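Local coordinates for protein MHC class I antigen (Ctenopharyngodon idella, PDB 5H5Z) that binds a peptide in complex with beta-2-microglobulin and probably presents it at the cell surface to T cells, as MHC class I molecules do, at residues A[195-200]-A[235-240]; A[181-186]-A[261-266]; A[206-211]-A[254-259]; A[3-8]-A[25-30]. All blocks are in the same frame, centred on the assembly; numbering follows the deposited sequence.

Contact 1: A[195-200]-A[235-240]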
# COMPACT_ATOMS: atom_id res chain seq x y z
N THR A 195 18.08 15.64 9.58
CA THR A 195 16.83 14.99 9.19
C THR A 195 15.83 15.00 10.35
O THR A 195 16.13 14.54 11.46
CB THR A 195 17.07 13.53 8.74
OG1 THR A 195 17.90 13.53 7.57
CG2 THR A 195 15.75 12.83 8.40
N CYS A 196 14.65 15.53 10.08
CA CYS A 196 13.53 15.46 11.03
C CYS A 196 12.67 14.25 10.68
O CYS A 196 12.01 14.24 9.64
CB CYS A 196 12.72 16.74 10.97
SG CYS A 196 11.36 16.87 12.15
N HIS A 197 12.69 13.25 11.55
CA HIS A 197 12.07 11.96 11.30
C HIS A 197 10.86 11.78 12.21
O HIS A 197 10.98 11.89 13.43
CB HIS A 197 13.09 10.84 11.54
CG HIS A 197 12.54 9.46 11.34
ND1 HIS A 197 12.36 8.91 10.08
CD2 HIS A 197 12.16 8.51 12.22
CE1 HIS A 197 11.87 7.69 10.21
NE2 HIS A 197 11.74 7.42 11.49
N ALA A 198 9.70 11.52 11.59
CA ALA A 198 8.45 11.28 12.32
C ALA A 198 7.95 9.88 12.01
O ALA A 198 7.85 9.51 10.84
CB ALA A 198 7.40 12.31 11.91
N THR A 199 7.65 9.11 13.05
CA THR A 199 7.22 7.71 12.86
C THR A 199 6.14 7.27 13.84
O THR A 199 5.99 7.83 14.92
CB THR A 199 8.42 6.73 12.93
OG1 THR A 199 8.03 5.46 12.37
CG2 THR A 199 8.91 6.53 14.37
N GLY A 200 5.39 6.24 13.44
CA GLY A 200 4.45 5.58 14.33
C GLY A 200 3.09 6.24 14.43
O GLY A 200 2.32 5.94 15.34
N GLN A 235 5.30 6.65 8.57
CA GLN A 235 6.43 7.53 8.88
C GLN A 235 6.68 8.49 7.72
O GLN A 235 6.23 8.26 6.60
CB GLN A 235 7.68 6.73 9.23
CG GLN A 235 8.28 5.92 8.09
CD GLN A 235 9.69 5.45 8.42
OE1 GLN A 235 10.66 6.09 8.03
NE2 GLN A 235 9.80 4.37 9.17
N ARG A 236 7.39 9.58 8.02
CA ARG A 236 7.79 10.57 7.02
C ARG A 236 8.95 11.37 7.59
O ARG A 236 9.07 11.54 8.81
CB ARG A 236 6.63 11.50 6.67
CG ARG A 236 6.80 12.23 5.35
CD ARG A 236 5.52 12.92 4.90
NE ARG A 236 5.68 13.48 3.56
CZ ARG A 236 4.69 13.94 2.81
NH1 ARG A 236 3.44 13.92 3.25
NH2 ARG A 236 4.95 14.43 1.60
N MET A 237 9.82 11.86 6.71
CA MET A 237 10.92 12.71 7.15
C MET A 237 11.14 13.89 6.23
O MET A 237 10.73 13.89 5.07
CB MET A 237 12.20 11.89 7.32
CG MET A 237 12.86 11.47 6.01
SD MET A 237 14.10 10.21 6.33
CE MET A 237 15.24 10.53 4.98
N SER A 238 11.79 14.92 6.77
CA SER A 238 12.26 16.05 5.98
C SER A 238 13.71 16.31 6.32
O SER A 238 14.13 16.14 7.46
CB SER A 238 11.43 17.29 6.27
OG SER A 238 11.87 18.38 5.47
N THR A 239 14.48 16.73 5.32
CA THR A 239 15.91 16.95 5.48
C THR A 239 16.25 18.40 5.17
O THR A 239 15.85 18.92 4.13
CB THR A 239 16.71 16.01 4.56
OG1 THR A 239 16.36 14.64 4.84
CG2 THR A 239 18.21 16.18 4.77
N LEU A 240 16.96 19.04 6.10
CA LEU A 240 17.44 20.41 5.91
C LEU A 240 18.93 20.39 5.61
O LEU A 240 19.72 19.85 6.38
CB LEU A 240 17.19 21.25 7.17
CG LEU A 240 17.65 22.71 7.12
CD1 LEU A 240 16.74 23.54 6.23
CD2 LEU A 240 17.71 23.32 8.52

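Contact 2: A[181-186]-A[261-266]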
# COMPACT_ATOMS: atom_id res chain seq x y z
N PRO A 181 2.88 11.21 16.24
CA PRO A 181 4.21 10.80 15.77
C PRO A 181 5.26 10.85 16.86
O PRO A 181 5.23 11.71 17.75
CB PRO A 181 4.54 11.81 14.66
CG PRO A 181 3.55 12.90 14.76
CD PRO A 181 2.37 12.41 15.56
N GLN A 182 6.17 9.88 16.82
CA GLN A 182 7.40 9.93 17.60
C GLN A 182 8.42 10.64 16.73
O GLN A 182 8.69 10.22 15.60
CB GLN A 182 7.86 8.52 17.99
CG GLN A 182 6.86 7.78 18.87
CD GLN A 182 7.23 6.34 19.15
OE1 GLN A 182 6.48 5.41 18.83
NE2 GLN A 182 8.39 6.13 19.76
N VAL A 183 8.98 11.74 17.23
CA VAL A 183 9.80 12.64 16.42
C VAL A 183 11.23 12.70 16.92
O VAL A 183 11.46 12.86 18.13
CB VAL A 183 9.20 14.07 16.37
CG1 VAL A 183 10.04 15.00 15.50
CG2 VAL A 183 7.76 14.05 15.88
N SER A 184 12.19 12.58 16.00
CA SER A 184 13.61 12.75 16.32
C SER A 184 14.30 13.65 15.29
O SER A 184 13.86 13.74 14.14
CB SER A 184 14.32 11.40 16.40
OG SER A 184 13.83 10.61 17.47
N LEU A 185 15.38 14.31 15.72
CA LEU A 185 16.26 15.04 14.81
C LEU A 185 17.54 14.24 14.67
O LEU A 185 18.20 13.94 15.67
CB LEU A 185 16.58 16.44 15.33
CG LEU A 185 15.72 17.64 14.94
CD1 LEU A 185 16.44 18.91 15.37
CD2 LEU A 185 15.41 17.69 13.46
N LEU A 186 17.89 13.93 13.42
CA LEU A 186 18.99 13.02 13.13
C LEU A 186 20.08 13.74 12.36
O LEU A 186 19.80 14.59 11.51
CB LEU A 186 18.50 11.83 12.31
CG LEU A 186 17.23 11.09 12.74
CD1 LEU A 186 16.91 9.94 11.80
CD2 LEU A 186 17.30 10.61 14.18
N LYS A 261 -2.02 19.17 16.49
CA LYS A 261 -1.06 19.25 17.59
C LYS A 261 0.35 19.26 17.01
O LYS A 261 0.60 18.62 15.99
CB LYS A 261 -1.26 18.07 18.55
CG LYS A 261 -2.63 18.05 19.22
CD LYS A 261 -2.85 16.81 20.08
CE LYS A 261 -2.18 16.93 21.44
NZ LYS A 261 -2.83 17.96 22.31
N THR A 262 1.25 19.99 17.66
CA THR A 262 2.61 20.15 17.15
C THR A 262 3.68 19.68 18.13
O THR A 262 3.54 19.84 19.34
CB THR A 262 2.92 21.62 16.77
OG1 THR A 262 2.62 22.47 17.88
CG2 THR A 262 2.10 22.05 15.56
N ILE A 263 4.74 19.09 17.57
CA ILE A 263 5.94 18.73 18.32
C ILE A 263 7.11 19.49 17.67
O ILE A 263 7.18 19.57 16.44
CB ILE A 263 6.17 17.19 18.29
CG1 ILE A 263 4.92 16.46 18.81
CG2 ILE A 263 7.38 16.81 19.14
CD1 ILE A 263 4.86 14.98 18.49
N ARG A 264 7.98 20.07 18.49
CA ARG A 264 9.13 20.83 17.99
C ARG A 264 10.45 20.23 18.48
O ARG A 264 10.59 19.90 19.66
CB ARG A 264 9.01 22.31 18.41
CG ARG A 264 10.09 23.22 17.83
CD ARG A 264 9.98 24.64 18.37
NE ARG A 264 8.73 25.29 17.97
CZ ARG A 264 8.58 26.06 16.89
NH1 ARG A 264 9.60 26.29 16.07
NH2 ARG A 264 7.39 26.60 16.62
N LYS A 265 11.41 20.08 17.57
CA LYS A 265 12.75 19.65 17.97
C LYS A 265 13.78 20.69 17.58
O LYS A 265 13.65 21.32 16.53
CB LYS A 265 13.09 18.28 17.37
CG LYS A 265 12.19 17.15 17.82
CD LYS A 265 12.48 16.72 19.25
CE LYS A 265 11.42 15.76 19.76
NZ LYS A 265 11.74 15.30 21.14
N THR A 266 14.80 20.88 18.42
CA THR A 266 15.84 21.88 18.19
C THR A 266 17.23 21.24 18.20
O THR A 266 17.36 20.03 18.40
CB THR A 266 15.80 23.02 19.24
OG1 THR A 266 16.13 22.50 20.53
CG2 THR A 266 14.42 23.68 19.29
O HOH W 1 13.72 13.33 20.10

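Contact 3: A[206-211]-A[254-259]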
# COMPACT_ATOMS: atom_id res chain seq x y z
N VAL A 206 0.47 14.06 7.75
CA VAL A 206 1.40 14.74 8.66
C VAL A 206 2.06 15.94 7.97
O VAL A 206 2.30 15.91 6.76
CB VAL A 206 2.46 13.75 9.24
CG1 VAL A 206 3.49 13.34 8.20
CG2 VAL A 206 3.14 14.34 10.46
N THR A 207 2.32 17.00 8.73
CA THR A 207 3.00 18.18 8.18
C THR A 207 4.32 18.40 8.91
O THR A 207 4.34 18.60 10.12
CB THR A 207 2.10 19.43 8.25
OG1 THR A 207 0.88 19.19 7.55
CG2 THR A 207 2.80 20.63 7.62
N ILE A 208 5.41 18.33 8.15
CA ILE A 208 6.74 18.56 8.71
C ILE A 208 7.28 19.84 8.10
O ILE A 208 7.30 19.99 6.88
CB ILE A 208 7.71 17.39 8.41
CG1 ILE A 208 7.13 16.07 8.91
CG2 ILE A 208 9.08 17.65 9.03
CD1 ILE A 208 7.94 14.84 8.55
N THR A 209 7.69 20.77 8.96
CA THR A 209 8.24 22.03 8.49
C THR A 209 9.50 22.38 9.25
O THR A 209 9.76 21.85 10.33
CB THR A 209 7.24 23.20 8.66
OG1 THR A 209 6.86 23.31 10.03
CG2 THR A 209 6.00 23.00 7.79
N TRP A 210 10.25 23.31 8.69
CA TRP A 210 11.46 23.82 9.32
C TRP A 210 11.27 25.30 9.61
O TRP A 210 10.62 26.00 8.85
CB TRP A 210 12.67 23.62 8.42
CG TRP A 210 13.04 22.19 8.23
CD1 TRP A 210 12.66 21.38 7.21
CD2 TRP A 210 13.89 21.41 9.07
NE1 TRP A 210 13.21 20.14 7.37
CE2 TRP A 210 13.97 20.13 8.50
CE3 TRP A 210 14.60 21.67 10.24
CZ2 TRP A 210 14.72 19.12 9.06
CZ3 TRP A 210 15.34 20.67 10.80
CH2 TRP A 210 15.40 19.40 10.21
N GLN A 211 11.83 25.75 10.72
CA GLN A 211 11.79 27.16 11.05
C GLN A 211 13.19 27.68 11.34
O GLN A 211 14.02 26.98 11.90
CB GLN A 211 10.87 27.41 12.24
CG GLN A 211 9.39 27.39 11.89
CD GLN A 211 8.53 28.18 12.85
OE1 GLN A 211 8.80 28.22 14.05
NE2 GLN A 211 7.50 28.82 12.34
N CYS A 254 12.70 21.92 13.85
CA CYS A 254 11.71 21.19 13.06
C CYS A 254 10.38 21.23 13.79
O CYS A 254 10.35 21.09 15.01
CB CYS A 254 12.12 19.74 12.84
SG CYS A 254 10.84 18.82 11.96
N VAL A 255 9.30 21.41 13.04
CA VAL A 255 7.95 21.34 13.60
C VAL A 255 7.17 20.24 12.90
O VAL A 255 7.03 20.24 11.68
CB VAL A 255 7.21 22.70 13.50
CG1 VAL A 255 5.83 22.60 14.15
CG2 VAL A 255 8.02 23.81 14.16
N VAL A 256 6.68 19.28 13.68
CA VAL A 256 5.83 18.20 13.16
C VAL A 256 4.40 18.39 13.66
O VAL A 256 4.15 18.41 14.87
CB VAL A 256 6.35 16.80 13.55
CG1 VAL A 256 5.45 15.72 12.98
CG2 VAL A 256 7.77 16.60 13.04
N GLU A 257 3.48 18.55 12.71
CA GLU A 257 2.06 18.72 13.04
C GLU A 257 1.22 17.51 12.62
O GLU A 257 1.30 17.05 11.48
CB GLU A 257 1.50 20.00 12.41
CG GLU A 257 0.08 20.32 12.87
CD GLU A 257 -0.44 21.65 12.36
OE1 GLU A 257 -1.66 21.75 12.12
OE2 GLU A 257 0.36 22.60 12.19
N HIS A 258 0.42 17.01 13.56
CA HIS A 258 -0.44 15.85 13.33
C HIS A 258 -1.67 16.02 14.21
O HIS A 258 -1.53 16.28 15.40
CB HIS A 258 0.31 14.56 13.68
CG HIS A 258 -0.51 13.31 13.54
ND1 HIS A 258 -0.72 12.68 12.33
CD2 HIS A 258 -1.13 12.55 14.47
CE1 HIS A 258 -1.45 11.60 12.52
NE2 HIS A 258 -1.71 11.50 13.81
N GLN A 259 -2.85 15.88 13.62
CA GLN A 259 -4.12 16.03 14.34
C GLN A 259 -4.18 17.32 15.18
O GLN A 259 -4.47 17.29 16.37
CB GLN A 259 -4.40 14.79 15.22
CG GLN A 259 -4.54 13.49 14.44
CD GLN A 259 -5.74 13.50 13.50
OE1 GLN A 259 -6.86 13.79 13.92
NE2 GLN A 259 -5.50 13.18 12.24

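Contact 4: A[3-8]-A[25-30]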
# COMPACT_ATOMS: atom_id res chain seq x y z
N HIS A 3 -14.84 6.59 5.88
CA HIS A 3 -14.29 5.25 5.86
C HIS A 3 -14.56 4.63 4.52
O HIS A 3 -15.46 5.07 3.80
CB HIS A 3 -14.90 4.38 6.97
CG HIS A 3 -14.63 4.90 8.34
ND1 HIS A 3 -13.38 4.86 8.93
CD2 HIS A 3 -15.45 5.49 9.25
CE1 HIS A 3 -13.44 5.40 10.13
NE2 HIS A 3 -14.68 5.79 10.35
N SER A 4 -13.77 3.61 4.18
CA SER A 4 -13.90 2.95 2.88
C SER A 4 -13.74 1.44 2.98
O SER A 4 -13.04 0.93 3.86
CB SER A 4 -12.87 3.50 1.90
OG SER A 4 -11.56 3.15 2.31
N LEU A 5 -14.41 0.74 2.07
CA LEU A 5 -14.26 -0.70 1.88
C LEU A 5 -13.84 -0.92 0.44
O LEU A 5 -14.47 -0.39 -0.48
CB LEU A 5 -15.59 -1.42 2.17
CG LEU A 5 -15.70 -2.91 1.81
CD1 LEU A 5 -14.66 -3.77 2.52
CD2 LEU A 5 -17.11 -3.44 2.08
N LYS A 6 -12.75 -1.67 0.23
CA LYS A 6 -12.22 -1.90 -1.11
C LYS A 6 -11.75 -3.34 -1.29
O LYS A 6 -11.19 -3.95 -0.37
CB LYS A 6 -11.04 -0.97 -1.41
CG LYS A 6 -11.33 0.52 -1.30
CD LYS A 6 -10.05 1.32 -1.44
CE LYS A 6 -10.28 2.81 -1.34
NZ LYS A 6 -8.98 3.52 -1.42
N TYR A 7 -11.97 -3.86 -2.49
CA TYR A 7 -11.43 -5.16 -2.87
C TYR A 7 -10.52 -4.99 -4.07
O TYR A 7 -10.83 -4.23 -4.99
CB TYR A 7 -12.57 -6.15 -3.17
CG TYR A 7 -13.29 -6.55 -1.91
CD1 TYR A 7 -12.81 -7.59 -1.12
CD2 TYR A 7 -14.43 -5.87 -1.49
CE1 TYR A 7 -13.46 -7.96 0.05
CE2 TYR A 7 -15.09 -6.23 -0.32
CZ TYR A 7 -14.60 -7.27 0.44
OH TYR A 7 -15.24 -7.63 1.61
N VAL A 8 -9.39 -5.68 -4.04
CA VAL A 8 -8.46 -5.69 -5.17
C VAL A 8 -8.17 -7.14 -5.56
O VAL A 8 -7.68 -7.93 -4.75
CB VAL A 8 -7.16 -4.88 -4.90
CG1 VAL A 8 -7.48 -3.39 -4.77
CG2 VAL A 8 -6.41 -5.38 -3.68
N GLY A 25 -8.98 -7.69 0.66
CA GLY A 25 -10.00 -6.73 1.05
C GLY A 25 -9.45 -5.80 2.11
O GLY A 25 -8.69 -6.23 2.98
N MET A 26 -9.85 -4.53 2.04
CA MET A 26 -9.31 -3.48 2.90
C MET A 26 -10.42 -2.58 3.43
O MET A 26 -11.37 -2.25 2.72
CB MET A 26 -8.32 -2.62 2.11
CG MET A 26 -7.05 -3.33 1.68
SD MET A 26 -6.12 -2.32 0.51
CE MET A 26 -7.01 -2.65 -1.01
N VAL A 27 -10.29 -2.19 4.70
CA VAL A 27 -11.07 -1.09 5.24
C VAL A 27 -10.08 0.02 5.58
O VAL A 27 -9.09 -0.22 6.28
CB VAL A 27 -11.92 -1.52 6.46
CG1 VAL A 27 -12.57 -0.33 7.15
CG2 VAL A 27 -12.98 -2.49 5.99
N ASP A 28 -10.34 1.22 5.06
CA ASP A 28 -9.43 2.38 5.21
C ASP A 28 -8.02 2.02 4.76
O ASP A 28 -7.02 2.42 5.39
CB ASP A 28 -9.46 2.92 6.65
CG ASP A 28 -10.83 3.46 7.06
OD1 ASP A 28 -11.77 3.44 6.23
OD2 ASP A 28 -10.97 3.91 8.21
N ASP A 29 -7.95 1.24 3.68
CA ASP A 29 -6.69 0.82 3.05
C ASP A 29 -5.83 -0.10 3.91
O ASP A 29 -4.65 -0.32 3.62
CB ASP A 29 -5.92 2.03 2.53
CG ASP A 29 -6.74 2.87 1.57
OD1 ASP A 29 -7.16 2.33 0.53
OD2 ASP A 29 -6.97 4.06 1.85
N GLY A 30 -6.44 -0.66 4.96
CA GLY A 30 -5.80 -1.66 5.79
C GLY A 30 -6.43 -3.01 5.54
O GLY A 30 -7.66 -3.16 5.62
O HOH W 2 -10.19 0.53 1.96

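Contact 1: A[195-200]-A[235-240]
Gln235 lies against Thr199 and reaches His197 with its amide. CB starts close to the backbone, 3.2 Å from Ala198 O, and also lies 3.4 Å from Thr199 OG1, since Gln235 and Thr199 are a non-hydrogen-bonded pair with neighbouring side chains; that hydroxyl is itself hydrogen-bonded to His13 O of beta-2-microglobulin and to Asn229 ND2. With chi1 at 67°, CG sits between the backbone N and the carbonyl carbon, and the extended chain beyond it carries the amide across to the imidazole. There OE1 makes only a close contact, 3.0 Å from His197 CE1, in the plane of the ring and at its edge, while amide and ring planes stand 78° apart. NE2 is hydrogen-bonded to Asn229 OD1 and to Ser12 O of beta-2-microglobulin, which fixes the rotation of the amide.

The same face carries Met237, whose SD rests 3.7 Å from Thr195 CG2, and ends in a weak hydrogen bond between the hydroxyls Thr195 OG1 and Thr239 OG1. The backbones join through two antiparallel hydrogen-bonded pairs, Cys196 with Ser238 and Ala198 with Arg236; the shortest of their four bonds is Cys196 N to Ser238 O at 2.7 Å.

In this immunoglobulin C1-set domain the two strands are the inner pair of a four-stranded sheet, with strand 182-187 beyond one and strand 221-228 beyond the other. The Gln235 face meets beta-2-microglobulin, whereas the face bearing Cys196, Ala198 and Ser238 turns inward to strands 207-212 and 252-258.

Contact 2: A[181-186]-A[261-266]
In Lys265, CG is anti to the carbonyl carbon (chi1 -62°) and a bend at chi2 (-74°) turns the chain so that its aliphatic part passes Leu185 and crosses Val183, after which it straightens to NZ. On Val183, CG1 stands anti to the backbone N and CG2 anti to the carbonyl carbon, which spreads the two methyls to different partners. The setting is the immunoglobulin beta sandwich: strand 182-186 is an outermost strand of one sheet and strand 261-266 of the other, and they face each other 19° from parallel with axes 7.3 Å apart. At that spacing side chains rather than paired backbones make the contact.

Lys265 works as an apolar residue along most of its length. Its CB lies 3.6 Å from Leu185 CG, the two side chains overlapping from opposite strands, each pointing toward the other's base, and its CG reaches Val183 CG1 at 3.8 Å. The other valine methyl, CG2, meets Ile263 CD1 at 4.0 Å; that isoleucine methyl also touches the carbonyl oxygen of Pro181. Nearby, Leu185 CD1 abuts the backbone oxygen of Thr266. Val256 of the adjoining strand adds to the apolar layer against Pro181 and Val183, while Gln182 and Ser184 turn the other way, to beta-2-microglobulin.

At its tip the lysine is polar again: a water molecule accepts a hydrogen bond from Lys265 NZ at 3.0 Å and donates one to Val183 O, also at 3.0 Å.

Contact 3: A[206-211]-A[254-259]
Trp210 and Cys254 meet on the inner, buried face of this strand pair. Cys254 CB hangs over one face of the indole, 3.9 Å from Trp210 CZ3 and displaced toward the rim, in a CH-pi contact; Cys254 SG stands above the six-membered ring of Trp210, 4.7 Å from the centroid. Because SG is anti to the backbone N (chi1 176°), the sulfur is carried on toward Ile208, whose CG2 approaches it to 3.6 Å. Farther along, Val206 CG2 packs at 3.7 Å on Val256 CG1. The indole is fixed from a second direction by Trp210 NE1, which is hydrogen-bonded to Ser238 OG of the opposing sheet.

The outer face carries Thr207, Glu257, Thr209 and Val255. It is loose at the exposed Thr207-Glu257 pair, whose CB atoms come no nearer than 4.2 Å and whose glutamate chain is extended beyond CG. Thr209 and Val255 are better covered and lie next to each other, with OG1 of the threonine 3.5 Å from CB of the valine. Four nearly straight backbone hydrogen bonds join the two strands, among them Glu257 N to Thr207 O at 2.7 Å.

Cys254 is disulfide-linked to Cys196 across the sandwich. A cystine bridging the two sheets with a tryptophan packed against it is the classic core of the immunoglobulin fold, here in its C1-set form.

Contact 4: A[3-8]-A[25-30]
The carboxylate of Asp28 is gripped by two neighbours on the adjacent strand. His3 ND1 donates to OD2 of Asp28 at 2.7 Å, meeting the syn lone pair within the plane of the imidazole; ring and carboxylate planes are only 5° apart. The other oxygen, OD1, receives Ser4 N at 2.9 Å, nearly along its C-O axis. With both oxygens held, the rotation of the group is fixed, and its charge probably favours a proton on ND1. The backbone of Asp28 answers in turn, its N donating to Ser4 O.

Asp28 and Asp29 are the corner residues of a type I' turn from Val27 to Gly30, which leads into the next strand of the sheet flooring the MHC class I peptide groove. From the neighbouring strand, Lys6, extended beyond CG, reaches the turn, where NZ forms a salt bridge with Asp29 OD1 at 2.9 Å, again on the syn side. A water links Ser4 OG to Asp29 N, and makes a weak bond to Met26 O.

On the face toward the groove, Leu5 CD1 packs 4.1 Å from Val27 CG2. Gly25, lacking a side chain, lets the Tyr7 ring lie close, with CD1 3.7 Å from the glycine CA; Tyr7 OH is hydrogen-bonded to the backbone of the bound peptide. On the reverse face, Met26 CE lies 3.9 Å from both Val8 CG1 and Val8 CG2, and that valine also packs on Phe57 of beta-2-microglobulin.

Overall arrangement
Contact 4 comes first along the chain and stands apart, in the sheet beneath the peptide groove, its centre about 27 to 30 Å from those of the other three. Contacts 1, 2 and 3 cluster within the immunoglobulin domain, their centres about 8 to 9 Å apart. Contacts 1 and 3 each join neighbouring strands of one of its two sheets, alternate along the chain, and are tied together by the Cys196-Cys254 disulfide. Contact 2 spans the sheets at their edges and closes a loop enclosing both. Beta-2-microglobulin touches contacts 1, 2 and 4, so this partner subunit lies against both the groove floor and the immunoglobulin domain.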